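Local coordinates for protein putative tetrapyrrole (Corrin/porphyrin) methylase (Bacteroides fragilis, PDB 3FFY) that probably methylates the 2'-O-ribose of cytidine 1402 in 16S rRNA using S-adenosyl-L-methionine, this chain being the C-terminal half of the enzyme, at residues 59-73 / 85-97. Sequence-based numbering, arbitrary orientation. Where two conformers were deposited one is given.
With SO4 (sulfate ion), chain C.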
loop_
_atom_site.group_PDB
_atom_site.type_symbol
_atom_site.label_atom_id
_atom_site.label_comp_id
_atom_site.label_asym_id
_atom_site.label_seq_id
_atom_site.Cartn_x
_atom_site.Cartn_y
_atom_site.Cartn_z
ATOM N N LEU A 59 -9.853 14.699 -8.515
ATOM C CA LEU A 59 -10.414 13.356 -8.722
ATOM C C LEU A 59 -11.674 13.405 -9.551
ATOM O O LEU A 59 -11.873 12.561 -10.416
ATOM C CB LEU A 59 -10.716 12.661 -7.402
ATOM C CG LEU A 59 -9.503 12.290 -6.558
ATOM C CD1 LEU A 59 -10.037 11.700 -5.285
ATOM C CD2 LEU A 59 -8.559 11.340 -7.233
ATOM N N THR A 60 -12.501 14.431 -9.320
ATOM C CA THR A 60 -13.717 14.608 -10.095
ATOM C C THR A 60 -13.376 14.857 -11.558
ATOM O O THR A 60 -13.913 14.225 -12.462
ATOM C CB THR A 60 -14.581 15.732 -9.532
ATOM O OG1 THR A 60 -14.862 15.420 -8.154
ATOM C CG2 THR A 60 -15.842 15.804 -10.307
ATOM N N GLN A 61 -12.438 15.757 -11.794
ATOM C CA GLN A 61 -12.064 16.044 -13.176
ATOM C C GLN A 61 -11.361 14.852 -13.832
ATOM O O GLN A 61 -11.525 14.619 -15.024
ATOM C CB GLN A 61 -11.198 17.297 -13.226
ATOM C CG GLN A 61 -11.953 18.505 -12.697
ATOM C CD GLN A 61 -11.185 19.805 -12.879
ATOM O OE1 GLN A 61 -10.098 19.986 -12.330
ATOM N NE2 GLN A 61 -11.752 20.715 -13.658
ATOM N N PHE A 62 -10.547 14.131 -13.071
ATOM C CA PHE A 62 -9.980 12.876 -13.547
ATOM C C PHE A 62 -11.115 11.938 -14.031
ATOM O O PHE A 62 -11.018 11.307 -15.119
ATOM C CB PHE A 62 -9.142 12.194 -12.434
ATOM C CG PHE A 62 -7.722 12.734 -12.267
ATOM C CD1 PHE A 62 -7.280 13.884 -12.918
ATOM C CD2 PHE A 62 -6.824 12.081 -11.412
ATOM C CE1 PHE A 62 -5.998 14.327 -12.753
ATOM C CE2 PHE A 62 -5.561 12.519 -11.266
ATOM C CZ PHE A 62 -5.132 13.640 -11.906
ATOM N N ALA A 63 -12.198 11.828 -13.245
ATOM C CA ALA A 63 -13.339 10.984 -13.661
ATOM C C ALA A 63 -13.923 11.529 -14.944
ATOM O O ALA A 63 -14.286 10.780 -15.847
ATOM C CB ALA A 63 -14.440 10.925 -12.564
ATOM N N GLU A 64 -14.037 12.846 -15.042
ATOM C CA GLU A 64 -14.629 13.412 -16.257
ATOM C C GLU A 64 -13.760 13.095 -17.479
ATOM O O GLU A 64 -14.279 12.699 -18.507
ATOM C CB GLU A 64 -14.841 14.906 -16.105
ATOM C CG GLU A 64 -15.824 15.283 -15.033
ATOM C CD GLU A 64 -15.890 16.775 -14.845
ATOM O OE1 GLU A 64 -15.022 17.487 -15.364
ATOM O OE2 GLU A 64 -16.803 17.268 -14.193
ATOM N N TYR A 65 -12.438 13.239 -17.354
ATOM C CA TYR A 65 -11.489 13.043 -18.489
ATOM C C TYR A 65 -11.058 11.589 -18.744
ATOM O O TYR A 65 -10.832 11.202 -19.890
ATOM C CB TYR A 65 -10.207 13.876 -18.272
ATOM C CG TYR A 65 -10.352 15.317 -18.637
ATOM C CD1 TYR A 65 -10.962 16.220 -17.777
ATOM C CD2 TYR A 65 -9.922 15.775 -19.890
ATOM C CE1 TYR A 65 -11.119 17.551 -18.138
ATOM C CE2 TYR A 65 -10.070 17.119 -20.267
ATOM C CZ TYR A 65 -10.662 17.995 -19.390
ATOM O OH TYR A 65 -10.786 19.298 -19.768
ATOM N N PHE A 66 -10.911 10.797 -17.693
ATOM C CA PHE A 66 -10.424 9.443 -17.853
ATOM C C PHE A 66 -11.499 8.397 -17.663
ATOM O O PHE A 66 -11.285 7.227 -18.011
ATOM C CB PHE A 66 -9.275 9.198 -16.882
ATOM C CG PHE A 66 -8.197 10.207 -17.009
ATOM C CD1 PHE A 66 -7.448 10.290 -18.178
ATOM C CD2 PHE A 66 -7.977 11.133 -16.016
ATOM C CE1 PHE A 66 -6.471 11.263 -18.319
ATOM C CE2 PHE A 66 -7.004 12.122 -16.152
ATOM C CZ PHE A 66 -6.252 12.181 -17.295
ATOM N N GLY A 67 -12.639 8.795 -17.092
ATOM C CA GLY A 67 -13.757 7.875 -16.870
ATOM C C GLY A 67 -13.824 7.459 -15.412
ATOM O O GLY A 67 -12.779 7.188 -14.812
ATOM N N PRO A 68 -15.043 7.398 -14.818
ATOM C CA PRO A 68 -15.159 7.094 -13.347
ATOM C C PRO A 68 -14.647 5.697 -12.931
ATOM O O PRO A 68 -14.363 5.446 -11.762
ATOM C CB PRO A 68 -16.669 7.227 -13.046
ATOM C CG PRO A 68 -17.342 7.324 -14.368
ATOM C CD PRO A 68 -16.327 7.776 -15.410
ATOM N N GLU A 69 -14.533 4.811 -13.904
ATOM C CA GLU A 69 -14.109 3.431 -13.653
ATOM C C GLU A 69 -12.572 3.286 -13.665
ATOM O O GLU A 69 -12.046 2.216 -13.349
ATOM C CB GLU A 69 -14.741 2.464 -14.680
ATOM C CG GLU A 69 -15.708 3.104 -15.713
ATOM C CD GLU A 69 -14.962 4.099 -16.657
ATOM O OE1 GLU A 69 -15.240 5.304 -16.601
ATOM O OE2 GLU A 69 -14.056 3.679 -17.422
ATOM N N ARG A 70 -11.846 4.345 -14.011
ATOM C CA ARG A 70 -10.377 4.254 -14.049
ATOM C C ARG A 70 -9.828 4.020 -12.665
ATOM O O ARG A 70 -10.196 4.710 -11.701
ATOM C CB ARG A 70 -9.746 5.507 -14.613
ATOM C CG ARG A 70 -8.223 5.419 -14.914
ATOM C CD ARG A 70 -7.902 4.502 -16.140
ATOM N NE ARG A 70 -8.315 5.050 -17.419
ATOM C CZ ARG A 70 -7.640 5.950 -18.154
ATOM N NH1 ARG A 70 -8.172 6.367 -19.299
ATOM N NH2 ARG A 70 -6.464 6.450 -17.774
ATOM N N GLN A 71 -8.914 3.059 -12.579
ATOM C CA GLN A 71 -8.252 2.743 -11.334
ATOM C C GLN A 71 -7.301 3.837 -10.898
ATOM O O GLN A 71 -6.596 4.457 -11.709
ATOM C CB GLN A 71 -7.543 1.385 -11.421
ATOM C CG GLN A 71 -8.473 0.182 -11.481
ATOM C CD GLN A 71 -9.264 -0.026 -10.164
ATOM O OE1 GLN A 71 -8.710 0.097 -9.069
ATOM N NE2 GLN A 71 -10.540 -0.373 -10.277
ATOM N N VAL A 72 -7.321 4.095 -9.581
ATOM C CA VAL A 72 -6.541 5.123 -8.978
ATOM C C VAL A 72 -6.180 4.719 -7.560
ATOM O O VAL A 72 -6.856 3.848 -6.936
ATOM C CB VAL A 72 -7.353 6.427 -8.943
ATOM C CG1 VAL A 72 -8.669 6.240 -8.088
ATOM C CG2 VAL A 72 -6.496 7.643 -8.506
ATOM N N SER A 73 -5.109 5.325 -7.047
ATOM C CA SER A 73 -4.615 5.080 -5.681
ATOM C C SER A 73 -4.224 6.445 -5.138
ATOM O O SER A 73 -3.436 7.155 -5.788
ATOM C CB SER A 73 -3.345 4.212 -5.718
ATOM O OG SER A 73 -3.019 3.714 -4.432
ATOM N N THR A 85 -3.181 4.403 2.332
ATOM C CA THR A 85 -3.583 4.368 0.946
ATOM C C THR A 85 -5.058 4.074 0.772
ATOM O O THR A 85 -5.636 3.254 1.511
ATOM C CB THR A 85 -2.723 3.340 0.170
ATOM O OG1 THR A 85 -1.379 3.787 0.208
ATOM C CG2 THR A 85 -3.127 3.210 -1.294
ATOM N N VAL A 86 -5.667 4.796 -0.182
ATOM C CA VAL A 86 -7.067 4.565 -0.643
ATOM C C VAL A 86 -7.021 4.224 -2.114
ATOM O O VAL A 86 -6.472 5.013 -2.916
ATOM C CB VAL A 86 -8.001 5.756 -0.376
ATOM C CG1 VAL A 86 -9.441 5.408 -0.815
ATOM C CG2 VAL A 86 -7.964 6.152 1.194
ATOM N N ARG A 87 -7.500 3.033 -2.474
ATOM C CA ARG A 87 -7.450 2.579 -3.880
ATOM C C ARG A 87 -8.759 1.982 -4.331
ATOM O O ARG A 87 -9.438 1.310 -3.559
ATOM C CB ARG A 87 -6.245 1.625 -4.183
ATOM C CG ARG A 87 -5.715 0.777 -3.033
ATOM C CD ARG A 87 -4.600 -0.195 -3.490
ATOM N NE ARG A 87 -5.142 -1.279 -4.316
ATOM C CZ ARG A 87 -5.600 -2.454 -3.866
ATOM N NH1 ARG A 87 -5.582 -2.770 -2.566
ATOM N NH2 ARG A 87 -6.083 -3.339 -4.733
ATOM N N GLY A 88 -9.099 2.245 -5.585
ATOM C CA GLY A 88 -10.287 1.746 -6.214
ATOM C C GLY A 88 -10.492 2.470 -7.529
ATOM O O GLY A 88 -9.548 2.954 -8.139
ATOM N N THR A 89 -11.730 2.524 -7.968
ATOM C CA THR A 89 -12.070 3.318 -9.134
ATOM C C THR A 89 -12.089 4.802 -8.716
ATOM O O THR A 89 -12.167 5.149 -7.501
ATOM C CB THR A 89 -13.389 2.920 -9.681
ATOM O OG1 THR A 89 -14.411 3.296 -8.746
ATOM C CG2 THR A 89 -13.479 1.360 -9.973
ATOM N N LEU A 90 -11.988 5.685 -9.710
ATOM C CA LEU A 90 -12.141 7.109 -9.443
ATOM C C LEU A 90 -13.500 7.384 -8.722
ATOM O O LEU A 90 -13.581 8.191 -7.798
ATOM C CB LEU A 90 -12.035 7.931 -10.750
ATOM C CG LEU A 90 -10.621 8.214 -11.273
ATOM C CD1 LEU A 90 -10.693 8.883 -12.714
ATOM C CD2 LEU A 90 -9.840 9.060 -10.287
ATOM N N SER A 91 -14.530 6.708 -9.168
ATOM C CA SER A 91 -15.856 6.802 -8.571
ATOM C C SER A 91 -15.858 6.463 -7.053
ATOM O O SER A 91 -16.375 7.210 -6.234
ATOM C CB SER A 91 -16.812 5.863 -9.321
ATOM O OG SER A 91 -18.125 6.040 -8.856
ATOM N N GLU A 92 -15.266 5.337 -6.707
ATOM C CA GLU A 92 -15.079 4.956 -5.307
ATOM C C GLU A 92 -14.269 5.992 -4.516
ATOM O O GLU A 92 -14.651 6.337 -3.382
ATOM C CB GLU A 92 -14.392 3.607 -5.219
ATOM C CG GLU A 92 -15.274 2.469 -5.629
ATOM C CD GLU A 92 -14.516 1.139 -5.775
ATOM O OE1 GLU A 92 -13.337 1.101 -6.151
ATOM O OE2 GLU A 92 -15.123 0.097 -5.539
ATOM N N LEU A 93 -13.200 6.521 -5.093
ATOM C CA LEU A 93 -12.429 7.520 -4.362
ATOM C C LEU A 93 -13.186 8.858 -4.226
ATOM O O LEU A 93 -13.002 9.547 -3.274
ATOM C CB LEU A 93 -11.053 7.734 -4.963
ATOM C CG LEU A 93 -9.893 6.868 -4.339
ATOM C CD1 LEU A 93 -10.117 5.340 -4.629
ATOM C CD2 LEU A 93 -8.631 7.339 -4.838
ATOM N N ILE A 94 -14.017 9.238 -5.189
ATOM C CA ILE A 94 -14.782 10.492 -5.110
ATOM C C ILE A 94 -15.785 10.379 -3.969
ATOM O O ILE A 94 -15.951 11.282 -3.142
ATOM C CB ILE A 94 -15.495 10.772 -6.480
ATOM C CG1 ILE A 94 -14.441 11.223 -7.543
ATOM C CG2 ILE A 94 -16.559 11.841 -6.276
ATOM C CD1 ILE A 94 -14.804 11.061 -8.993
ATOM N N GLU A 95 -16.420 9.226 -3.912
ATOM C CA GLU A 95 -17.377 8.977 -2.846
ATOM C C GLU A 95 -16.642 9.012 -1.500
ATOM O O GLU A 95 -17.123 9.620 -0.550
ATOM C CB GLU A 95 -18.045 7.625 -3.071
ATOM C CG GLU A 95 -18.862 7.023 -1.914
ATOM C CD GLU A 95 -19.342 5.596 -2.293
ATOM O OE1 GLU A 95 -18.549 4.622 -2.111
ATOM O OE2 GLU A 95 -20.464 5.443 -2.812
ATOM N N HIS A 96 -15.487 8.364 -1.424
ATOM C CA HIS A 96 -14.718 8.302 -0.175
ATOM C C HIS A 96 -14.293 9.693 0.289
ATOM O O HIS A 96 -14.476 10.051 1.456
ATOM C CB HIS A 96 -13.470 7.407 -0.330
ATOM C CG HIS A 96 -12.623 7.353 0.900
ATOM N ND1 HIS A 96 -12.904 6.509 1.966
ATOM C CD2 HIS A 96 -11.543 8.090 1.269
ATOM C CE1 HIS A 96 -11.997 6.702 2.910
ATOM N NE2 HIS A 96 -11.162 7.652 2.516
ATOM N N PHE A 97 -13.727 10.483 -0.619
ATOM C CA PHE A 97 -13.271 11.811 -0.232
ATOM C C PHE A 97 -14.324 12.899 -0.240
ATOM O O PHE A 97 -13.993 14.082 0.041
ATOM C CB PHE A 97 -12.069 12.234 -1.055
ATOM C CG PHE A 97 -10.856 11.471 -0.716
ATOM C CD1 PHE A 97 -10.279 11.630 0.527
ATOM C CD2 PHE A 97 -10.335 10.513 -1.605
ATOM C CE1 PHE A 97 -9.137 10.892 0.883
ATOM C CE2 PHE A 97 -9.213 9.765 -1.266
ATOM C CZ PHE A 97 -8.600 9.961 -0.013
HETATM S S SO4 C . -14.549 3.524 2.870
HETATM O O1 SO4 C . -15.315 3.619 4.160
HETATM O O2 SO4 C . -13.118 3.628 3.309
HETATM O O3 SO4 C . -14.766 4.781 2.034
HETATM O O4 SO4 C . -14.959 2.257 2.275
#
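Leu-90 drives its forked end between helix 55-66 and strand 71-77: CD1 presses on the backbone at Phe-62 and Ala-63, 3.3 Å from Ala-63 N, while CD2 turns to Val-72 CG1 and, at the ring's edge, to Phe-62. Val-72 CG1 meets Leu-93 CD2 tip to tip at 3.4 Å, tighter than usual; a chi1 of 61° sets CG1 between the backbone N and carbonyl carbon, facing helix 90-99. Leu-59 fits knob-into-hole among Leu-90, Leu-93, Ile-94 and Phe-97, and Ile-94 CD1 reaches Ala-63 CB (3.6 Å). The axes of 59-66 and 90-97 run nearly antiparallel (159°), 9.4 Å apart at closest approach, on one side of the mixed sheet whose hairpin, 71-77 with 82-87, links them in this methylase-family domain. Val-72 and Gly-88 form a hydrogen-bonded antiparallel pair (Val-72 N to Gly-88 O 2.9 Å). Two first-turn amides of helix 90-99 hydrogen-bond across the contact: Ser-91 N to Pro-68 O, in the carbonyl plane (2.9 Å), and Leu-90 N to Arg-70 O (N-H...O angle 137°). A capping box pairs Glu-92 N with Thr-89 OG1 and Thr-89 N with Glu-92 OE1. Thr-85 and Val-86 continue the sheet into a strand of the second subunit.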